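Long-range contacts in predicted phosphatase, HAD family (Clostridium acetobutylicum, PDB 3MC1), which probably hydrolyses phosphate esters at a metal-dependent active site of the haloacid dehalogenase type, its natural substrate remaining unestablished: residues N5-D10 against F103-A108; D161-G166 against N179-G184. All blocks are in the same frame, centred on the assembly; numbering follows the deposited sequence.

How the interactions relate
Interactions 1 and 2 are neighbouring parts of one parallel sheet, with centres about 9 Å apart. Strand 6-9 pairs with 103-108 along one edge and with 162-166 along the other, and 162-166 passes the pairing on to 182-184. At the seam, Ile165 N lies 2.8 Å from Leu8 O, a probable hydrogen bond, and Asn5 N is 2.6 Å from Asp161 OD1 at the strand starts. Methyl CE of Met164 packs 3.7 Å from Ala108 O. All four strands run toward the same end, where Asp10 OD2 holds the sodium ion at 2.1 Å. Asp167, just beyond Gly166, binds the same ion, so both interactions probably help to position the metal-binding residues at the strand ends.

Interaction 1. Residues N5-D10 against F103-A108; sequences NYVLFD and FHLVVA. With NA (sodium ion), chain C.
One face of the Tyr6 ring is covered by His104, whose CB sits 3.5 Å from Tyr6 CD1, while the CG2 methyl of Val106 lies at the ring's edge. The tyrosine and imidazole planes meet at 35°, an oblique pairing. On the other face of the sheet, the edge of the Phe9 ring meets Val106 O, in plane, and Leu105 CD2, 4.0 Å from Phe9 CE2. That same leucine methyl also touches Val7 CB. The Phe103 ring has Asn5 O in plane at its edge, and Val7 CG2 approaches its CD1 obliquely at 3.7 Å. Val7 can do this because CG2 stands anti to its own carbonyl carbon, beside the backbone N. Leu8 and Val106 lie side by side and point the same way, with Leu8 CD2 reaching on to Ala108 CB. With Ala108 they pack on helix 144-155: Leu8 and Ala108 on Ile148, Val106 on Leu155. Phe9 and Leu105 pack on helix 91-101; apolar residues suit these buried, helix-covered faces.

These are two inner strands of the Rossmann-like parallel sheet of the haloacid dehalogenase fold. Val7 and Phe9 each use both N and O toward 103-108; Phe9 N bonds to Val106 O at 2.8 Å. Tyr6, Leu8 and Asp10 bond through their backbones to 161-166, so strand 6-9 is paired along both edges.

The strand ends at Phe9; Asp10 follows, still hydrogen-bonded through its backbone to Ile165. It begins a DxDx(T/V) sequence and so probably corresponds to the family's nucleophile. Its CG is anti to the backbone N (chi1 -179°), extending the carboxylate past the strand end. OD2, part of a carboxylate suited to a cation, binds the sodium ion with Asp12 O, Asp167 OD1 and two waters. OD1 is hydrogen-bonded to Thr109 OG1.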
loop_
_atom_site.group_PDB
_atom_site.type_symbol
_atom_site.label_atom_id
_atom_site.label_comp_id
_atom_site.label_asym_id
_atom_site.label_seq_id
_atom_site.Cartn_x
_atom_site.Cartn_y
_atom_site.Cartn_z
ATOM N N ASN A 5 -10.111 -17.721 -3.372
ATOM C CA ASN A 5 -8.876 -17.940 -4.118
ATOM C C ASN A 5 -7.924 -16.760 -4.280
ATOM O O ASN A 5 -6.771 -16.949 -4.667
ATOM C CB ASN A 5 -9.226 -18.463 -5.514
ATOM C CG ASN A 5 -9.898 -19.819 -5.477
ATOM O OD1 ASN A 5 -9.272 -20.827 -5.149
ATOM N ND2 ASN A 5 -11.185 -19.851 -5.806
ATOM N N TYR A 6 -8.393 -15.555 -3.990
ATOM C CA TYR A 6 -7.553 -14.379 -4.176
ATOM C C TYR A 6 -7.214 -13.617 -2.913
ATOM O O TYR A 6 -8.039 -13.470 -2.012
ATOM C CB TYR A 6 -8.220 -13.435 -5.169
ATOM C CG TYR A 6 -8.249 -13.949 -6.586
ATOM C CD1 TYR A 6 -7.247 -13.601 -7.497
ATOM C CD2 TYR A 6 -9.297 -14.755 -7.033
ATOM C CE1 TYR A 6 -7.294 -14.038 -8.825
ATOM C CE2 TYR A 6 -9.353 -15.198 -8.354
ATOM C CZ TYR A 6 -8.351 -14.833 -9.244
ATOM O OH TYR A 6 -8.423 -15.251 -10.554
ATOM N N VAL A 7 -5.977 -13.136 -2.863
ATOM C CA VAL A 7 -5.492 -12.369 -1.734
ATOM C C VAL A 7 -4.840 -11.095 -2.294
ATOM O O VAL A 7 -3.818 -11.165 -2.980
ATOM C CB VAL A 7 -4.434 -13.158 -0.931
ATOM C CG1 VAL A 7 -4.003 -12.345 0.280
ATOM C CG2 VAL A 7 -4.986 -14.537 -0.486
ATOM N N LEU A 8 -5.459 -9.947 -2.027
ATOM C CA LEU A 8 -4.924 -8.654 -2.466
ATOM C C LEU A 8 -4.114 -8.036 -1.319
ATOM O O LEU A 8 -4.508 -8.106 -0.159
ATOM C CB LEU A 8 -6.061 -7.709 -2.872
ATOM C CG LEU A 8 -6.632 -7.861 -4.292
ATOM C CD1 LEU A 8 -7.233 -9.254 -4.483
ATOM C CD2 LEU A 8 -7.684 -6.772 -4.546
ATOM N N PHE A 9 -2.975 -7.438 -1.660
ATOM C CA PHE A 9 -2.078 -6.825 -0.684
ATOM C C PHE A 9 -1.767 -5.390 -1.078
ATOM O O PHE A 9 -1.635 -5.083 -2.268
ATOM C CB PHE A 9 -0.712 -7.529 -0.661
ATOM C CG PHE A 9 -0.728 -8.958 -0.159
ATOM C CD1 PHE A 9 -0.435 -9.245 1.171
ATOM C CD2 PHE A 9 -0.947 -10.016 -1.040
ATOM C CE1 PHE A 9 -0.348 -10.577 1.615
ATOM C CE2 PHE A 9 -0.868 -11.342 -0.610
ATOM C CZ PHE A 9 -0.564 -11.624 0.717
ATOM N N ASP A 10 -1.635 -4.516 -0.089
ATOM C CA ASP A 10 -1.202 -3.160 -0.398
ATOM C C ASP A 10 0.315 -3.355 -0.440
ATOM O O ASP A 10 0.804 -4.440 -0.098
ATOM C CB ASP A 10 -1.582 -2.170 0.699
ATOM C CG ASP A 10 -1.155 -0.749 0.360
ATOM O OD1 ASP A 10 -1.237 -0.369 -0.834
ATOM O OD2 ASP A 10 -0.735 -0.014 1.279
ATOM N N PHE A 103 -3.347 -20.142 -3.606
ATOM C CA PHE A 103 -3.881 -18.782 -3.633
ATOM C C PHE A 103 -3.322 -17.995 -4.824
ATOM O O PHE A 103 -2.185 -18.213 -5.243
ATOM C CB PHE A 103 -3.495 -18.030 -2.352
ATOM C CG PHE A 103 -4.294 -18.410 -1.138
ATOM C CD1 PHE A 103 -5.646 -18.099 -1.055
ATOM C CD2 PHE A 103 -3.682 -19.047 -0.059
ATOM C CE1 PHE A 103 -6.382 -18.412 0.086
ATOM C CE2 PHE A 103 -4.405 -19.369 1.092
ATOM C CZ PHE A 103 -5.764 -19.049 1.167
ATOM N N HIS A 104 -4.133 -17.097 -5.374
ATOM C CA HIS A 104 -3.686 -16.227 -6.460
ATOM C C HIS A 104 -3.431 -14.909 -5.730
ATOM O O HIS A 104 -4.331 -14.393 -5.060
ATOM C CB HIS A 104 -4.776 -16.033 -7.512
ATOM C CG HIS A 104 -4.986 -17.224 -8.393
ATOM N ND1 HIS A 104 -5.589 -18.383 -7.949
ATOM C CD2 HIS A 104 -4.650 -17.448 -9.685
ATOM C CE1 HIS A 104 -5.613 -19.268 -8.930
ATOM N NE2 HIS A 104 -5.049 -18.725 -9.994
ATOM N N LEU A 105 -2.215 -14.375 -5.846
ATOM C CA LEU A 105 -1.847 -13.148 -5.138
ATOM C C LEU A 105 -1.850 -11.927 -6.043
ATOM O O LEU A 105 -1.380 -11.992 -7.176
ATOM C CB LEU A 105 -0.464 -13.322 -4.482
ATOM C CG LEU A 105 -0.242 -14.635 -3.705
ATOM C CD1 LEU A 105 1.162 -14.672 -3.079
ATOM C CD2 LEU A 105 -1.295 -14.774 -2.622
ATOM N N VAL A 106 -2.373 -10.812 -5.526
ATOM C CA VAL A 106 -2.464 -9.573 -6.295
ATOM C C VAL A 106 -2.053 -8.367 -5.453
ATOM O O VAL A 106 -2.311 -8.323 -4.256
ATOM C CB VAL A 106 -3.935 -9.334 -6.784
ATOM C CG1 VAL A 106 -4.031 -8.042 -7.601
ATOM C CG2 VAL A 106 -4.413 -10.521 -7.635
ATOM N N VAL A 107 -1.388 -7.395 -6.071
ATOM C CA VAL A 107 -1.034 -6.189 -5.338
ATOM C C VAL A 107 -2.046 -5.133 -5.781
ATOM O O VAL A 107 -2.262 -4.927 -6.973
ATOM C CB VAL A 107 0.391 -5.669 -5.662
ATOM C CG1 VAL A 107 0.583 -4.277 -5.039
ATOM C CG2 VAL A 107 1.441 -6.625 -5.112
ATOM N N ALA A 108 -2.677 -4.489 -4.810
ATOM C CA ALA A 108 -3.650 -3.438 -5.075
ATOM C C ALA A 108 -3.157 -2.278 -4.219
ATOM O O ALA A 108 -3.304 -2.296 -2.997
ATOM C CB ALA A 108 -5.041 -3.880 -4.637
HETATM NA NA NA C . 0.013 0.675 3.129
HETATM O O HOH W 1 1.198 2.191 4.520
HETATM O O HOH W 2 -1.911 1.755 2.980
#

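Interaction 2. Residues D161-G166 against N179-G184; sequences DAIMIG and NLPSIG
Ile163 CG2 presses against Pro181 CG at 3.4 Å, tighter than ordinary van der Waals contact, the two side chains crossing at about a right angle. This contact lies at the entry to strand 182-184, in the beta-alpha-beta unit formed by strand 162-166, helix 169-176 and strand 182-184. Ile163 puts CG1 between its backbone N and carbonyl carbon (chi1 63°), which carries CD1 to within 3.9 Å of Ile183 CD1. Beta-branched isoleucine suits this buried strand position, one branch to each neighbour: CG2 meets Pro181 and CD1 meets Ile183. Ile165 continues the row, its CG1 lying 4.2 Å from Ile183 CB.

Three backbone hydrogen bonds set the parallel pairing. Met164 N donates to Pro181 O in the carbonyl plane, Met164 O receives Ile183 N at 2.9 Å, and Gly166 N closes the series on Ile183 O. Proline has no N-H to offer, but at the strand's entry it contributes its carbonyl. Ring carbon Pro181 CD rests 3.3 Å from Ala162 O.

Leu180 CD2 lies 3.4 Å from Ala162 O and also touches Ala162 CB; like Met164, Leu180 packs on helix 144-155. Met164 is a selenomethionine whose chain bends at chi2 (63°), leading its end away from 179-184 toward that helix and helix 169-176. Just before Leu180, a Schellman motif ends helix 169-176: Asn179, with positive phi (58°), takes the C-prime position, Leu180 N bonds to Ala175 O and Asn179 N to Leu176 O.

At the far end Gly166 and Gly184 pair. Gly166 abuts the DxDx(T/V) residues, and its lack of a side chain probably lets them come close. Gly184 CA makes a CA-H...O contact of 3.1 Å with Gly166 O.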
loop_
_atom_site.group_PDB
_atom_site.type_symbol
_atom_site.label_atom_id
_atom_site.label_comp_id
_atom_site.label_asym_id
_atom_site.label_seq_id
_atom_site.Cartn_x
_atom_site.Cartn_y
_atom_site.Cartn_z
ATOM N N ASP A 161 -14.655 -14.155 -3.272
ATOM C CA ASP A 161 -13.500 -14.981 -3.596
ATOM C C ASP A 161 -12.170 -14.269 -3.325
ATOM O O ASP A 161 -11.130 -14.671 -3.836
ATOM C CB ASP A 161 -13.583 -15.400 -5.063
ATOM C CG ASP A 161 -12.634 -16.527 -5.402
ATOM O OD1 ASP A 161 -12.451 -17.424 -4.555
ATOM O OD2 ASP A 161 -12.084 -16.522 -6.520
ATOM N N ALA A 162 -12.201 -13.222 -2.507
ATOM C CA ALA A 162 -10.979 -12.483 -2.223
ATOM C C ALA A 162 -11.036 -11.701 -0.925
ATOM O O ALA A 162 -12.113 -11.418 -0.406
ATOM C CB ALA A 162 -10.686 -11.542 -3.374
ATOM N N ILE A 163 -9.857 -11.364 -0.410
ATOM C CA ILE A 163 -9.726 -10.577 0.806
ATOM C C ILE A 163 -8.666 -9.498 0.547
ATOM O O ILE A 163 -7.852 -9.621 -0.369
ATOM C CB ILE A 163 -9.272 -11.443 1.998
ATOM C CG1 ILE A 163 -7.883 -12.024 1.721
ATOM C CG2 ILE A 163 -10.283 -12.577 2.239
ATOM C CD1 ILE A 163 -7.209 -12.621 2.963
HETATM N N MSE A 164 -8.676 -8.447 1.360
HETATM C CA MSE A 164 -7.717 -7.352 1.215
HETATM C C MSE A 164 -6.837 -7.254 2.459
HETATM O O MSE A 164 -7.338 -7.264 3.578
HETATM C CB MSE A 164 -8.472 -6.037 1.000
HETATM C CG MSE A 164 -7.594 -4.800 0.922
HETATM SE SE MSE A 164 -6.384 -4.823 -0.589
HETATM C CE MSE A 164 -5.169 -3.407 -0.016
ATOM N N ILE A 165 -5.523 -7.188 2.259
ATOM C CA ILE A 165 -4.581 -7.068 3.369
ATOM C C ILE A 165 -3.930 -5.681 3.303
ATOM O O ILE A 165 -3.366 -5.308 2.266
ATOM C CB ILE A 165 -3.455 -8.144 3.298
ATOM C CG1 ILE A 165 -3.994 -9.552 3.629
ATOM C CG2 ILE A 165 -2.400 -7.836 4.357
ATOM C CD1 ILE A 165 -5.230 -9.944 2.916
ATOM N N GLY A 166 -4.006 -4.928 4.403
ATOM C CA GLY A 166 -3.428 -3.592 4.437
ATOM C C GLY A 166 -3.082 -3.169 5.859
ATOM O O GLY A 166 -3.476 -3.846 6.814
ATOM N N ASN A 179 -16.828 -4.583 -1.035
ATOM C CA ASN A 179 -17.427 -5.748 -0.399
ATOM C C ASN A 179 -16.454 -6.874 -0.116
ATOM O O ASN A 179 -16.792 -8.056 -0.238
ATOM C CB ASN A 179 -18.587 -6.263 -1.245
ATOM C CG ASN A 179 -19.736 -5.291 -1.272
ATOM O OD1 ASN A 179 -20.199 -4.839 -0.222
ATOM N ND2 ASN A 179 -20.204 -4.955 -2.468
ATOM N N LEU A 180 -15.247 -6.503 0.286
ATOM C CA LEU A 180 -14.229 -7.488 0.596
ATOM C C LEU A 180 -13.865 -7.470 2.065
ATOM O O LEU A 180 -13.794 -6.409 2.689
ATOM C CB LEU A 180 -12.944 -7.213 -0.183
ATOM C CG LEU A 180 -12.889 -7.332 -1.698
ATOM C CD1 LEU A 180 -11.469 -6.987 -2.146
ATOM C CD2 LEU A 180 -13.264 -8.746 -2.122
ATOM N N PRO A 181 -13.648 -8.654 2.646
ATOM C CA PRO A 181 -13.269 -8.660 4.058
ATOM C C PRO A 181 -11.833 -8.157 4.048
ATOM O O PRO A 181 -11.141 -8.257 3.023
ATOM C CB PRO A 181 -13.367 -10.132 4.439
ATOM C CG PRO A 181 -13.049 -10.831 3.160
ATOM C CD PRO A 181 -13.800 -10.022 2.126
ATOM N N SER A 182 -11.391 -7.602 5.167
ATOM C CA SER A 182 -10.040 -7.088 5.248
ATOM C C SER A 182 -9.312 -7.552 6.497
ATOM O O SER A 182 -9.916 -7.742 7.552
ATOM C CB SER A 182 -10.061 -5.559 5.220
ATOM O OG SER A 182 -10.865 -5.036 6.265
ATOM N N ILE A 183 -8.013 -7.773 6.345
ATOM C CA ILE A 183 -7.159 -8.137 7.456
ATOM C C ILE A 183 -6.199 -6.954 7.575
ATOM O O ILE A 183 -5.456 -6.651 6.636
ATOM C CB ILE A 183 -6.308 -9.384 7.186
ATOM C CG1 ILE A 183 -7.189 -10.605 6.914
ATOM C CG2 ILE A 183 -5.417 -9.650 8.411
ATOM C CD1 ILE A 183 -6.383 -11.882 6.656
ATOM N N GLY A 184 -6.241 -6.272 8.711
ATOM C CA GLY A 184 -5.350 -5.152 8.914
ATOM C C GLY A 184 -4.130 -5.645 9.669
ATOM O O GLY A 184 -4.250 -6.510 10.541
#